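Local coordinates for protein xylulokinase (Brucella ovis, PDB 5VM1) that probably phosphorylates D-xylulose to D-xylulose 5-phosphate with ATP, as a member of the FGGY family of carbohydrate kinases, at residues Arg156-Pro161 and Gly206-Leu211; Leu186-Arg191 and Ala286-Leu291; Val336-Tyr341 and Gln372-Gly377. All blocks are in the same frame, centred on the assembly; numbering follows the deposited sequence.

Interaction 1: Arg156-Pro161 and Gly206-Leu211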
ATOM      1  N   ARG A 156     -14.547  21.147   9.022  1.00 42.99           N
ATOM      2  CA  ARG A 156     -15.870  20.564   8.970  1.00 47.77           C
ATOM      3  C   ARG A 156     -15.871  19.157   8.383  1.00 44.36           C
ATOM      4  O   ARG A 156     -16.855  18.429   8.551  1.00 47.59           O
ATOM      5  CB  ARG A 156     -16.827  21.494   8.196  1.00 48.14           C
ATOM      6  CG  ARG A 156     -17.467  22.595   9.099  1.00 59.50           C
ATOM      7  CD  ARG A 156     -18.253  22.003  10.319  1.00 69.41           C
ATOM      8  NE  ARG A 156     -18.941  20.754   9.941  1.00 86.92           N
ATOM      9  CZ  ARG A 156     -19.256  19.752  10.769  1.00 81.70           C
ATOM     10  NH1 ARG A 156     -18.968  19.823  12.067  1.00 87.19           N
ATOM     11  NH2 ARG A 156     -19.853  18.663  10.289  1.00 62.97           N
ATOM     12  N   LYS A 157     -14.799  18.757   7.707  1.00 38.61           N
ATOM     13  CA  LYS A 157     -14.671  17.411   7.172  1.00 34.75           C
ATOM     14  C   LYS A 157     -13.181  17.050   7.072  1.00 34.87           C
ATOM     15  O   LYS A 157     -12.355  17.901   6.725  1.00 38.05           O
ATOM     16  CB  LYS A 157     -15.379  17.348   5.813  1.00 35.54           C
ATOM     17  CG  LYS A 157     -15.748  15.968   5.333  1.00 42.15           C
ATOM     18  CD  LYS A 157     -16.897  15.410   6.141  1.00 48.01           C
ATOM     19  CE  LYS A 157     -18.050  16.418   6.303  1.00 49.33           C
ATOM     20  NZ  LYS A 157     -19.300  15.737   6.737  1.00 46.09           N
ATOM     21  N   VAL A 158     -12.840  15.794   7.361  1.00 31.35           N
ATOM     22  CA  VAL A 158     -11.492  15.261   7.143  1.00 40.09           C
ATOM     23  C   VAL A 158     -11.608  14.141   6.124  1.00 46.32           C
ATOM     24  O   VAL A 158     -12.247  13.114   6.389  1.00 57.14           O
ATOM     25  CB  VAL A 158     -10.830  14.720   8.427  1.00 32.80           C
ATOM     26  CG1 VAL A 158      -9.468  14.073   8.079  1.00 27.21           C
ATOM     27  CG2 VAL A 158     -10.673  15.830   9.510  1.00 29.90           C
ATOM     28  N   LEU A 159     -10.963  14.312   4.979  1.00 36.50           N
ATOM     29  CA  LEU A 159     -11.077  13.342   3.909  1.00 36.59           C
ATOM     30  C   LEU A 159      -9.696  12.827   3.540  1.00 39.15           C
ATOM     31  O   LEU A 159      -8.705  13.558   3.638  1.00 27.93           O
ATOM     32  CB  LEU A 159     -11.743  13.956   2.669  1.00 36.47           C
ATOM     33  CG  LEU A 159     -13.195  14.396   2.726  1.00 37.86           C
ATOM     34  CD1 LEU A 159     -13.541  15.189   1.474  1.00 38.48           C
ATOM     35  CD2 LEU A 159     -14.088  13.172   2.840  1.00 37.73           C
ATOM     36  N   LEU A 160      -9.643  11.545   3.125  1.00 42.43           N
ATOM     37  CA  LEU A 160      -8.431  11.001   2.541  1.00 38.23           C
ATOM     38  C   LEU A 160      -8.385  11.337   1.050  1.00 36.31           C
ATOM     39  O   LEU A 160      -9.420  11.603   0.433  1.00 38.28           O
ATOM     40  CB  LEU A 160      -8.368   9.491   2.751  1.00 37.21           C
ATOM     41  CG  LEU A 160      -8.374   8.918   4.161  1.00 34.56           C
ATOM     42  CD1 LEU A 160      -8.817   7.491   4.043  1.00 38.74           C
ATOM     43  CD2 LEU A 160      -7.039   9.002   4.828  1.00 29.20           C
ATOM     44  N   PRO A 161      -7.201  11.291   0.434  1.00 37.47           N
ATOM     45  CA  PRO A 161      -7.077  11.831  -0.935  1.00 44.85           C
ATOM     46  C   PRO A 161      -8.089  11.308  -1.951  1.00 36.59           C
ATOM     47  O   PRO A 161      -8.745  12.117  -2.608  1.00 41.71           O
ATOM     48  CB  PRO A 161      -5.630  11.468  -1.305  1.00 26.42           C
ATOM     49  CG  PRO A 161      -4.928  11.486  -0.026  1.00 27.05           C
ATOM     50  CD  PRO A 161      -5.884  10.946   0.997  1.00 32.70           C
ATOM     51  N   GLY A 206     -19.470  13.473  12.711  1.00 41.93           N
ATOM     52  CA  GLY A 206     -20.022  14.325  11.677  1.00 40.87           C
ATOM     53  C   GLY A 206     -18.990  15.020  10.821  1.00 45.41           C
ATOM     54  O   GLY A 206     -19.355  15.611   9.801  1.00 51.87           O
ATOM     55  N   GLN A 207     -17.730  15.020  11.251  1.00 37.49           N
ATOM     56  CA  GLN A 207     -16.616  15.524  10.468  1.00 38.87           C
ATOM     57  C   GLN A 207     -15.952  14.426   9.662  1.00 37.08           C
ATOM     58  O   GLN A 207     -14.923  14.687   9.038  1.00 39.21           O
ATOM     59  CB  GLN A 207     -15.563  16.183  11.367  1.00 43.46           C
ATOM     60  CG  GLN A 207     -15.936  17.546  11.936  1.00 52.61           C
ATOM     61  CD  GLN A 207     -15.062  17.902  13.133  1.00 59.86           C
ATOM     62  OE1 GLN A 207     -14.942  17.121  14.082  1.00 61.55           O
ATOM     63  NE2 GLN A 207     -14.429  19.072  13.082  1.00 53.28           N
ATOM     64  N   MET A 208     -16.456  13.181   9.738  1.00 33.58           N
ATOM     65  CA  MET A 208     -15.958  12.110   8.889  1.00 31.93           C
ATOM     66  C   MET A 208     -16.919  11.898   7.740  1.00 36.27           C
ATOM     67  O   MET A 208     -18.107  12.225   7.846  1.00 45.52           O
ATOM     68  CB  MET A 208     -15.786  10.790   9.671  1.00 31.29           C
ATOM     69  CG  MET A 208     -14.897  10.823  10.909  1.00 30.81           C
ATOM     70  SD  MET A 208     -13.141  10.935  10.538  1.00 35.00           S
ATOM     71  CE  MET A 208     -12.772  12.662  10.880  1.00 29.57           C
ATOM     72  N   PRO A 209     -16.447  11.352   6.620  1.00 37.19           N
ATOM     73  CA  PRO A 209     -17.370  10.929   5.561  1.00 37.15           C
ATOM     74  C   PRO A 209     -18.128   9.681   5.987  1.00 33.32           C
ATOM     75  O   PRO A 209     -17.760   8.975   6.926  1.00 40.21           O
ATOM     76  CB  PRO A 209     -16.444  10.631   4.376  1.00 34.31           C
ATOM     77  CG  PRO A 209     -15.190  10.144   5.039  1.00 29.46           C
ATOM     78  CD  PRO A 209     -15.053  11.006   6.290  1.00 30.79           C
ATOM     79  N   GLN A 210     -19.190   9.388   5.252  1.00 36.88           N
ATOM     80  CA  GLN A 210     -19.942   8.165   5.481  1.00 44.10           C
ATOM     81  C   GLN A 210     -19.168   6.987   4.902  1.00 43.94           C
ATOM     82  O   GLN A 210     -18.401   7.140   3.946  1.00 42.41           O
ATOM     83  CB  GLN A 210     -21.355   8.263   4.892  1.00 38.54           C
ATOM     84  N   LEU A 211     -19.320   5.826   5.547  1.00 37.87           N
ATOM     85  CA  LEU A 211     -18.581   4.615   5.218  1.00 33.29           C
ATOM     86  C   LEU A 211     -19.413   3.644   4.383  1.00 42.97           C
ATOM     87  O   LEU A 211     -20.629   3.511   4.570  1.00 54.37           O
ATOM     88  CB  LEU A 211     -18.095   3.924   6.488  1.00 32.74           C
ATOM     89  CG  LEU A 211     -17.103   4.779   7.270  1.00 31.28           C
ATOM     90  CD1 LEU A 211     -16.902   4.224   8.656  1.00 31.52           C
ATOM     91  CD2 LEU A 211     -15.786   4.793   6.513  1.00 37.36           C
TER
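Lys157 and Gln207 bring the two backbones closest, with their CA atoms 4.3 Å apart. From there the segments run roughly the same way and drift apart, to 6.9 Å between the CA atoms of Leu159 and Pro209. The other edge of strand 157-159 pairs antiparallel with strand 91-93. Arg156 and Lys157 both face Leu93 there, which makes a classic beta bulge. The contact belongs to the N-terminal FGGY domain, of the actin-like ATPase superfamily. One backbone bond joins the segments, from Val158 N to Gln207 O at 2.9 Å. Gln207 CA-H points at Arg156 O, and Lys157 CA-H at Gln207 O.

Lys157 reaches across with its tip. A first torsion of -160° starts the chain toward the Gln207 carbonyl, and bends at chi2 and chi3 fold it over that group. NZ then donates to Gly206 O at 3.1 Å, tilted 30° from the carbonyl plane. Lys157 also makes a cation-pi contact with Tyr173. The Arg156 guanidinium has Gln207 CG over one face, 3.8 Å from NH1. Its plane is nearly parallel to the Gln207 amide, 17° apart. That amide is held at both ends: NE2 donates to Ile155 O, and OE1 accepts from Gly204 N. These bonds fix its rotation.

The apolar contacts lie further along. Val158 and Met208 run alongside each other, with Met208 CE against Val158 CB. Both side chains also touch Trp185. The Val158 side chain is about 10 Å from that of His88, a predicted substrate-binding residue. Leu159 and Pro209 pass in opposite senses, with Leu159 CD2 3.8 Å from Pro209 CB.

Interaction 2: Leu186-Arg191 and Ala286-Leu291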
ATOM      1  N   LEU A 186     -10.953   4.259  12.918  1.00 36.56           N
ATOM      2  CA  LEU A 186     -11.905   3.193  12.615  1.00 39.90           C
ATOM      3  C   LEU A 186     -11.832   2.037  13.625  1.00 46.60           C
ATOM      4  O   LEU A 186     -10.749   1.649  14.070  1.00 42.50           O
ATOM      5  CB  LEU A 186     -11.646   2.652  11.208  1.00 34.06           C
ATOM      6  CG  LEU A 186     -12.796   1.846  10.596  1.00 35.92           C
ATOM      7  CD1 LEU A 186     -13.789   2.771   9.858  1.00 28.63           C
ATOM      8  CD2 LEU A 186     -12.261   0.786   9.688  1.00 38.17           C
ATOM      9  N   ASP A 187     -12.997   1.508  14.010  1.00 45.30           N
ATOM     10  CA  ASP A 187     -13.052   0.211  14.690  1.00 48.56           C
ATOM     11  C   ASP A 187     -12.927  -0.844  13.586  1.00 50.54           C
ATOM     12  O   ASP A 187     -13.908  -1.249  12.965  1.00 44.12           O
ATOM     13  CB  ASP A 187     -14.338   0.059  15.510  1.00 45.54           C
ATOM     14  CG  ASP A 187     -14.338  -1.193  16.416  1.00 52.27           C
ATOM     15  OD1 ASP A 187     -13.762  -2.228  16.037  1.00 58.54           O
ATOM     16  OD2 ASP A 187     -14.932  -1.157  17.515  1.00 57.23           O
ATOM     17  N   THR A 188     -11.691  -1.280  13.318  1.00 53.16           N
ATOM     18  CA  THR A 188     -11.438  -2.128  12.153  1.00 47.49           C
ATOM     19  C   THR A 188     -12.264  -3.408  12.186  1.00 44.74           C
ATOM     20  O   THR A 188     -12.801  -3.828  11.158  1.00 48.99           O
ATOM     21  CB  THR A 188      -9.953  -2.466  12.074  1.00 37.71           C
ATOM     22  OG1 THR A 188      -9.211  -1.270  12.248  1.00 32.78           O
ATOM     23  CG2 THR A 188      -9.605  -3.069  10.729  1.00 44.71           C
ATOM     24  N   GLY A 189     -12.405  -4.026  13.361  1.00 42.14           N
ATOM     25  CA  GLY A 189     -13.171  -5.251  13.449  1.00 37.14           C
ATOM     26  C   GLY A 189     -14.655  -5.046  13.248  1.00 41.94           C
ATOM     27  O   GLY A 189     -15.343  -5.936  12.747  1.00 51.61           O
ATOM     28  N   ALA A 190     -15.168  -3.883  13.629  1.00 43.42           N
ATOM     29  CA  ALA A 190     -16.583  -3.562  13.508  1.00 45.04           C
ATOM     30  C   ALA A 190     -16.942  -2.841  12.213  1.00 41.41           C
ATOM     31  O   ALA A 190     -18.132  -2.685  11.936  1.00 39.30           O
ATOM     32  CB  ALA A 190     -17.030  -2.701  14.700  1.00 44.56           C
ATOM     33  N   ARG A 191     -15.953  -2.377  11.436  1.00 41.82           N
ATOM     34  CA  ARG A 191     -16.187  -1.658  10.177  1.00 39.00           C
ATOM     35  C   ARG A 191     -17.047  -0.403  10.385  1.00 41.62           C
ATOM     36  O   ARG A 191     -17.933  -0.077   9.593  1.00 52.18           O
ATOM     37  CB  ARG A 191     -16.811  -2.605   9.148  1.00 40.89           C
ATOM     38  CG  ARG A 191     -15.971  -3.852   8.944  1.00 35.80           C
ATOM     39  CD  ARG A 191     -16.540  -4.776   7.917  1.00 36.47           C
ATOM     40  NE  ARG A 191     -16.134  -4.500   6.532  1.00 44.17           N
ATOM     41  CZ  ARG A 191     -15.038  -4.986   5.958  1.00 42.58           C
ATOM     42  NH1 ARG A 191     -14.211  -5.745   6.663  1.00 40.07           N
ATOM     43  NH2 ARG A 191     -14.773  -4.722   4.679  1.00 38.27           N
ATOM     44  N   ALA A 286      -3.306  -4.579  10.250  1.00 27.12           N
ATOM     45  CA  ALA A 286      -4.550  -5.290   9.946  1.00 37.07           C
ATOM     46  C   ALA A 286      -5.602  -4.251   9.593  1.00 38.86           C
ATOM     47  O   ALA A 286      -5.994  -3.437  10.441  1.00 31.67           O
ATOM     48  CB  ALA A 286      -5.033  -6.162  11.106  1.00 29.01           C
ATOM     49  N   PHE A 287      -6.059  -4.290   8.349  1.00 36.44           N
ATOM     50  CA  PHE A 287      -6.996  -3.321   7.821  1.00 36.23           C
ATOM     51  C   PHE A 287      -8.147  -4.061   7.170  1.00 40.80           C
ATOM     52  O   PHE A 287      -8.008  -5.221   6.751  1.00 42.33           O
ATOM     53  CB  PHE A 287      -6.356  -2.416   6.756  1.00 39.99           C
ATOM     54  CG  PHE A 287      -5.239  -1.550   7.247  1.00 36.22           C
ATOM     55  CD1 PHE A 287      -5.353  -0.829   8.418  1.00 37.74           C
ATOM     56  CD2 PHE A 287      -4.078  -1.413   6.493  1.00 37.57           C
ATOM     57  CE1 PHE A 287      -4.313   0.009   8.845  1.00 34.24           C
ATOM     58  CE2 PHE A 287      -3.038  -0.582   6.913  1.00 28.37           C
ATOM     59  CZ  PHE A 287      -3.160   0.128   8.095  1.00 26.60           C
ATOM     60  N   CYS A 288      -9.265  -3.347   7.018  1.00 32.63           N
ATOM     61  CA  CYS A 288     -10.349  -3.845   6.179  1.00 32.10           C
ATOM     62  C   CYS A 288      -9.883  -3.946   4.733  1.00 36.41           C
ATOM     63  O   CYS A 288      -9.049  -3.163   4.266  1.00 39.81           O
ATOM     64  CB  CYS A 288     -11.563  -2.912   6.240  1.00 34.87           C
ATOM     65  SG  CYS A 288     -12.204  -2.569   7.900  1.00 39.82           S
ATOM     66  N   HIS A 289     -10.422  -4.927   4.022  1.00 28.72           N
ATOM     67  CA  HIS A 289     -10.205  -5.027   2.589  1.00 29.84           C
ATOM     68  C   HIS A 289     -11.247  -4.186   1.857  1.00 34.27           C
ATOM     69  O   HIS A 289     -12.093  -3.539   2.466  1.00 31.96           O
ATOM     70  CB  HIS A 289     -10.271  -6.481   2.139  1.00 31.99           C
ATOM     71  CG  HIS A 289      -9.424  -6.787   0.942  1.00 38.18           C
ATOM     72  ND1 HIS A 289      -9.227  -5.884  -0.078  1.00 36.66           N
ATOM     73  CD2 HIS A 289      -8.765  -7.914   0.580  1.00 34.76           C
ATOM     74  CE1 HIS A 289      -8.480  -6.438  -1.016  1.00 40.27           C
ATOM     75  NE2 HIS A 289      -8.197  -7.672  -0.646  1.00 38.79           N
ATOM     76  N   ALA A 290     -11.166  -4.148   0.533  1.00 42.75           N
ATOM     77  CA  ALA A 290     -12.170  -3.425  -0.232  1.00 38.84           C
ATOM     78  C   ALA A 290     -13.448  -4.217  -0.378  1.00 39.97           C
ATOM     79  O   ALA A 290     -14.426  -3.683  -0.899  1.00 35.18           O
ATOM     80  CB  ALA A 290     -11.657  -3.060  -1.618  1.00 31.86           C
ATOM     81  N   LEU A 291     -13.451  -5.484   0.026  1.00 44.26           N
ATOM     82  CA  LEU A 291     -14.647  -6.268  -0.190  1.00 32.53           C
ATOM     83  C   LEU A 291     -15.379  -6.456   1.124  1.00 44.97           C
ATOM     84  O   LEU A 291     -14.769  -6.460   2.194  1.00 51.74           O
ATOM     85  CB  LEU A 291     -14.319  -7.629  -0.811  1.00 33.07           C
ATOM     86  CG  LEU A 291     -13.397  -7.546  -2.038  1.00 32.76           C
ATOM     87  CD1 LEU A 291     -13.322  -8.861  -2.769  1.00 33.77           C
ATOM     88  CD2 LEU A 291     -13.827  -6.442  -2.974  1.00 33.02           C
TER
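Leu186 meets Cys288 through one branch, with CD2 3.8 Å from SG. Asp187 shapes its own segment: OD1 accepts from Ala190 N in an Asx motif, met from above the carboxylate plane. Thr188 comes next. Its methyl, CG2, lies 3.6 Å from Ala286 O and also packs near Cys288 SG. Thr188 OG1 bonds to Thr128 O. Thr188 O lies 3.5 Å from Cys288 SG and accepts from Trp295 NE1.

Here the two FGGY domains meet. The first segment belongs to the N-terminal domain, and strand 285-288 is an outermost strand of the C-terminal domain's large sheet. On that strand the Phe287 side chain comes about 4 Å from that of Met87, a predicted substrate-binding residue.

Arg191 closes the segment. A bend at chi3 (87°) turns its guanidinium so that one face looks at Cys288. SG sits 4.0 Å above the plane, offset toward the rim. NH2 is 3.0 Å from Leu291 O and forms a salt bridge with Glu213. NH1 bonds to Thr294 O, and the group also makes a cation-pi contact with Trp295.

Interaction 3: Val336-Tyr341 and Gln372-Gly377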
ATOM      1  N   VAL A 336      28.663 -14.175   4.668  1.00 37.06           N
ATOM      2  CA  VAL A 336      28.166 -12.804   4.750  1.00 37.01           C
ATOM      3  C   VAL A 336      26.657 -12.793   4.990  1.00 37.89           C
ATOM      4  O   VAL A 336      25.891 -13.497   4.320  1.00 46.92           O
ATOM      5  CB  VAL A 336      28.509 -12.013   3.485  1.00 32.19           C
ATOM      6  CG1 VAL A 336      27.965 -10.629   3.656  1.00 38.01           C
ATOM      7  CG2 VAL A 336      30.002 -11.970   3.248  1.00 32.82           C
ATOM      8  N   THR A 337      26.232 -11.996   5.960  1.00 32.99           N
ATOM      9  CA  THR A 337      24.835 -11.778   6.298  1.00 30.18           C
ATOM     10  C   THR A 337      24.547 -10.283   6.223  1.00 35.31           C
ATOM     11  O   THR A 337      25.362  -9.462   6.656  1.00 43.40           O
ATOM     12  CB  THR A 337      24.519 -12.336   7.715  1.00 34.01           C
ATOM     13  OG1 THR A 337      24.585 -13.781   7.717  1.00 38.92           O
ATOM     14  CG2 THR A 337      23.153 -11.872   8.216  1.00 31.18           C
ATOM     15  N   PHE A 338      23.401  -9.915   5.665  1.00 30.25           N
ATOM     16  CA  PHE A 338      23.012  -8.508   5.572  1.00 31.77           C
ATOM     17  C   PHE A 338      21.713  -8.295   6.349  1.00 39.73           C
ATOM     18  O   PHE A 338      20.722  -9.002   6.123  1.00 41.93           O
ATOM     19  CB  PHE A 338      22.851  -8.076   4.114  1.00 28.36           C
ATOM     20  CG  PHE A 338      22.414  -6.657   3.936  1.00 29.15           C
ATOM     21  CD1 PHE A 338      23.273  -5.610   4.184  1.00 39.20           C
ATOM     22  CD2 PHE A 338      21.144  -6.368   3.509  1.00 36.98           C
ATOM     23  CE1 PHE A 338      22.871  -4.292   4.014  1.00 35.05           C
ATOM     24  CE2 PHE A 338      20.735  -5.059   3.335  1.00 33.11           C
ATOM     25  CZ  PHE A 338      21.600  -4.024   3.585  1.00 32.14           C
ATOM     26  N   LEU A 339      21.748  -7.391   7.324  1.00 33.82           N
ATOM     27  CA  LEU A 339      20.520  -6.922   7.956  1.00 36.74           C
ATOM     28  C   LEU A 339      20.039  -5.654   7.253  1.00 39.57           C
ATOM     29  O   LEU A 339      20.756  -4.646   7.276  1.00 42.40           O
ATOM     30  CB  LEU A 339      20.744  -6.639   9.428  1.00 33.14           C
ATOM     31  CG  LEU A 339      20.946  -7.746  10.443  1.00 29.37           C
ATOM     32  CD1 LEU A 339      20.679  -7.104  11.789  1.00 34.98           C
ATOM     33  CD2 LEU A 339      20.034  -8.918  10.232  1.00 28.96           C
ATOM     34  N   PRO A 340      18.847  -5.647   6.623  1.00 33.58           N
ATOM     35  CA  PRO A 340      18.454  -4.494   5.792  1.00 37.96           C
ATOM     36  C   PRO A 340      17.821  -3.333   6.554  1.00 41.57           C
ATOM     37  O   PRO A 340      16.951  -2.644   6.015  1.00 44.48           O
ATOM     38  CB  PRO A 340      17.451  -5.107   4.808  1.00 34.74           C
ATOM     39  CG  PRO A 340      16.849  -6.239   5.549  1.00 28.51           C
ATOM     40  CD  PRO A 340      17.894  -6.768   6.502  1.00 32.27           C
ATOM     41  N   TYR A 341      18.220  -3.114   7.803  1.00 39.99           N
ATOM     42  CA  TYR A 341      17.556  -2.149   8.680  1.00 32.44           C
ATOM     43  C   TYR A 341      18.132  -0.745   8.534  1.00 37.70           C
ATOM     44  O   TYR A 341      18.351  -0.058   9.548  1.00 33.88           O
ATOM     45  CB  TYR A 341      17.642  -2.619  10.130  1.00 23.72           C
ATOM     46  CG  TYR A 341      17.151  -4.039  10.373  1.00 30.75           C
ATOM     47  CD1 TYR A 341      16.088  -4.573   9.626  1.00 31.36           C
ATOM     48  CD2 TYR A 341      17.753  -4.859  11.347  1.00 30.67           C
ATOM     49  CE1 TYR A 341      15.640  -5.884   9.834  1.00 31.80           C
ATOM     50  CE2 TYR A 341      17.297  -6.166  11.587  1.00 29.69           C
ATOM     51  CZ  TYR A 341      16.241  -6.670  10.822  1.00 36.08           C
ATOM     52  OH  TYR A 341      15.766  -7.953  11.036  1.00 27.69           O
ATOM     53  N   GLN A 372      24.724 -10.717  -3.143  1.00 40.28           N
ATOM     54  CA  GLN A 372      23.984 -11.916  -2.746  1.00 31.95           C
ATOM     55  C   GLN A 372      23.464 -11.820  -1.313  1.00 36.94           C
ATOM     56  O   GLN A 372      22.302 -12.140  -1.044  1.00 40.32           O
ATOM     57  CB  GLN A 372      24.876 -13.131  -2.899  1.00 32.77           C
ATOM     58  CG  GLN A 372      24.217 -14.451  -2.700  1.00 38.06           C
ATOM     59  CD  GLN A 372      25.256 -15.556  -2.735  1.00 46.51           C
ATOM     60  OE1 GLN A 372      26.118 -15.586  -3.619  1.00 56.69           O
ATOM     61  NE2 GLN A 372      25.213 -16.438  -1.749  1.00 47.46           N
ATOM     62  N   ALA A 373      24.297 -11.350  -0.386  1.00 39.15           N
ATOM     63  CA  ALA A 373      23.864 -11.266   1.004  1.00 37.91           C
ATOM     64  C   ALA A 373      22.768 -10.215   1.184  1.00 35.02           C
ATOM     65  O   ALA A 373      21.944 -10.333   2.101  1.00 35.18           O
ATOM     66  CB  ALA A 373      25.062 -10.974   1.905  1.00 27.64           C
ATOM     67  N   VAL A 374      22.765  -9.167   0.352  1.00 44.54           N
ATOM     68  CA  VAL A 374      21.695  -8.173   0.416  1.00 46.64           C
ATOM     69  C   VAL A 374      20.369  -8.794  -0.002  1.00 39.63           C
ATOM     70  O   VAL A 374      19.344  -8.586   0.651  1.00 40.66           O
ATOM     71  CB  VAL A 374      22.024  -6.936  -0.452  1.00 42.97           C
ATOM     72  CG1 VAL A 374      20.797  -5.980  -0.540  1.00 35.08           C
ATOM     73  CG2 VAL A 374      23.267  -6.208   0.066  1.00 33.45           C
ATOM     74  N   LEU A 375      20.366  -9.569  -1.090  1.00 37.70           N
ATOM     75  CA  LEU A 375      19.134 -10.220  -1.520  1.00 32.36           C
ATOM     76  C   LEU A 375      18.706 -11.284  -0.520  1.00 33.98           C
ATOM     77  O   LEU A 375      17.519 -11.366  -0.169  1.00 42.50           O
ATOM     78  CB  LEU A 375      19.290 -10.816  -2.923  1.00 31.85           C
ATOM     79  CG  LEU A 375      19.737  -9.919  -4.095  1.00 30.32           C
ATOM     80  CD1 LEU A 375      19.516 -10.590  -5.445  1.00 30.56           C
ATOM     81  CD2 LEU A 375      19.076  -8.540  -4.057  1.00 27.87           C
ATOM     82  N   GLU A 376      19.661 -12.089  -0.025  1.00 27.59           N
ATOM     83  CA  GLU A 376      19.330 -13.082   1.000  1.00 25.88           C
ATOM     84  C   GLU A 376      18.721 -12.430   2.233  1.00 36.19           C
ATOM     85  O   GLU A 376      17.704 -12.907   2.759  1.00 34.61           O
ATOM     86  CB  GLU A 376      20.574 -13.860   1.397  1.00 27.08           C
ATOM     87  CG  GLU A 376      21.015 -14.923   0.441  1.00 39.87           C
ATOM     88  CD  GLU A 376      22.487 -15.287   0.641  1.00 45.45           C
ATOM     89  OE1 GLU A 376      23.112 -14.734   1.578  1.00 35.62           O
ATOM     90  OE2 GLU A 376      23.004 -16.113  -0.148  1.00 55.61           O
ATOM     91  N   GLY A 377      19.319 -11.324   2.684  1.00 30.58           N
ATOM     92  CA  GLY A 377      18.854 -10.658   3.888  1.00 30.95           C
ATOM     93  C   GLY A 377      17.453 -10.088   3.748  1.00 35.75           C
ATOM     94  O   GLY A 377      16.645 -10.163   4.678  1.00 38.01           O
TER
HETATM   95  O   HOH W   1      25.545 -14.983   1.847  1.00 26.03           O
HETATM   96  O   HOH W   2      22.067 -12.027   4.426  0.53 13.08           O
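Phe338 carries Val374 on one face of its ring. CG2 of Val374 is 4.0 Å from the ring centroid and 11° off the normal, a CH-pi contact over the centre. The other branch, CG1, lies 4.0 Å from Phe338 CE2. A first torsion of 178° swings the ring out across helix 372-377 and against Val374. The amide of Gln372 and the carboxylate of Glu376 also meet, within the helix: NE2 donates to OE2 from the syn side, somewhat out of the carboxylate plane.

Val336 CG1 packs on Ala373 CB. Gly377 brings its backbone close to the strand, with CA 3.4 Å from Phe338 O in a CA-H...O contact. One water joins the backbones, accepting from Phe338 N and donating to Ala373 O. A second donates to Val336 O; its link to the Glu376 carboxylate is doubtful.

The axes of 337-339 and 372-377 cross at -55° and come within 6.6 Å; the latter is part of helix 367-390. Strand 357-359 pairs antiparallel with 337-339, and its Phe358 touches Val336, Phe338 and Val374. Helix 470-488 packs nearby, with Tyr480 on Leu339 and Pro340 and Tyr473 on Glu376.

How the interactions relate
Interactions 1 and 2 are neighbours, with centres 16 Å apart. They touch where Leu211 CD1 packs 3.6 Å from Leu186 CD1. Their segments alternate along the chain: 156-161, 186-191, 206-211, then 286-291. Interaction 1 stays within the N-terminal FGGY domain. Interaction 2 joins that domain to the C-terminal one, near Met87, predicted to bind substrate, and Asp243, the predicted proton acceptor. Interaction 3 follows later in sequence, wholly in the C-terminal domain and away from the annotated sites. Its centre is about 43 Å from that of interaction 1, across the chain's centre, and about 34 Å from that of interaction 2. Strand 285-288 edges the large C-terminal sheet, while 337-339 belongs to a separate two-stranded one.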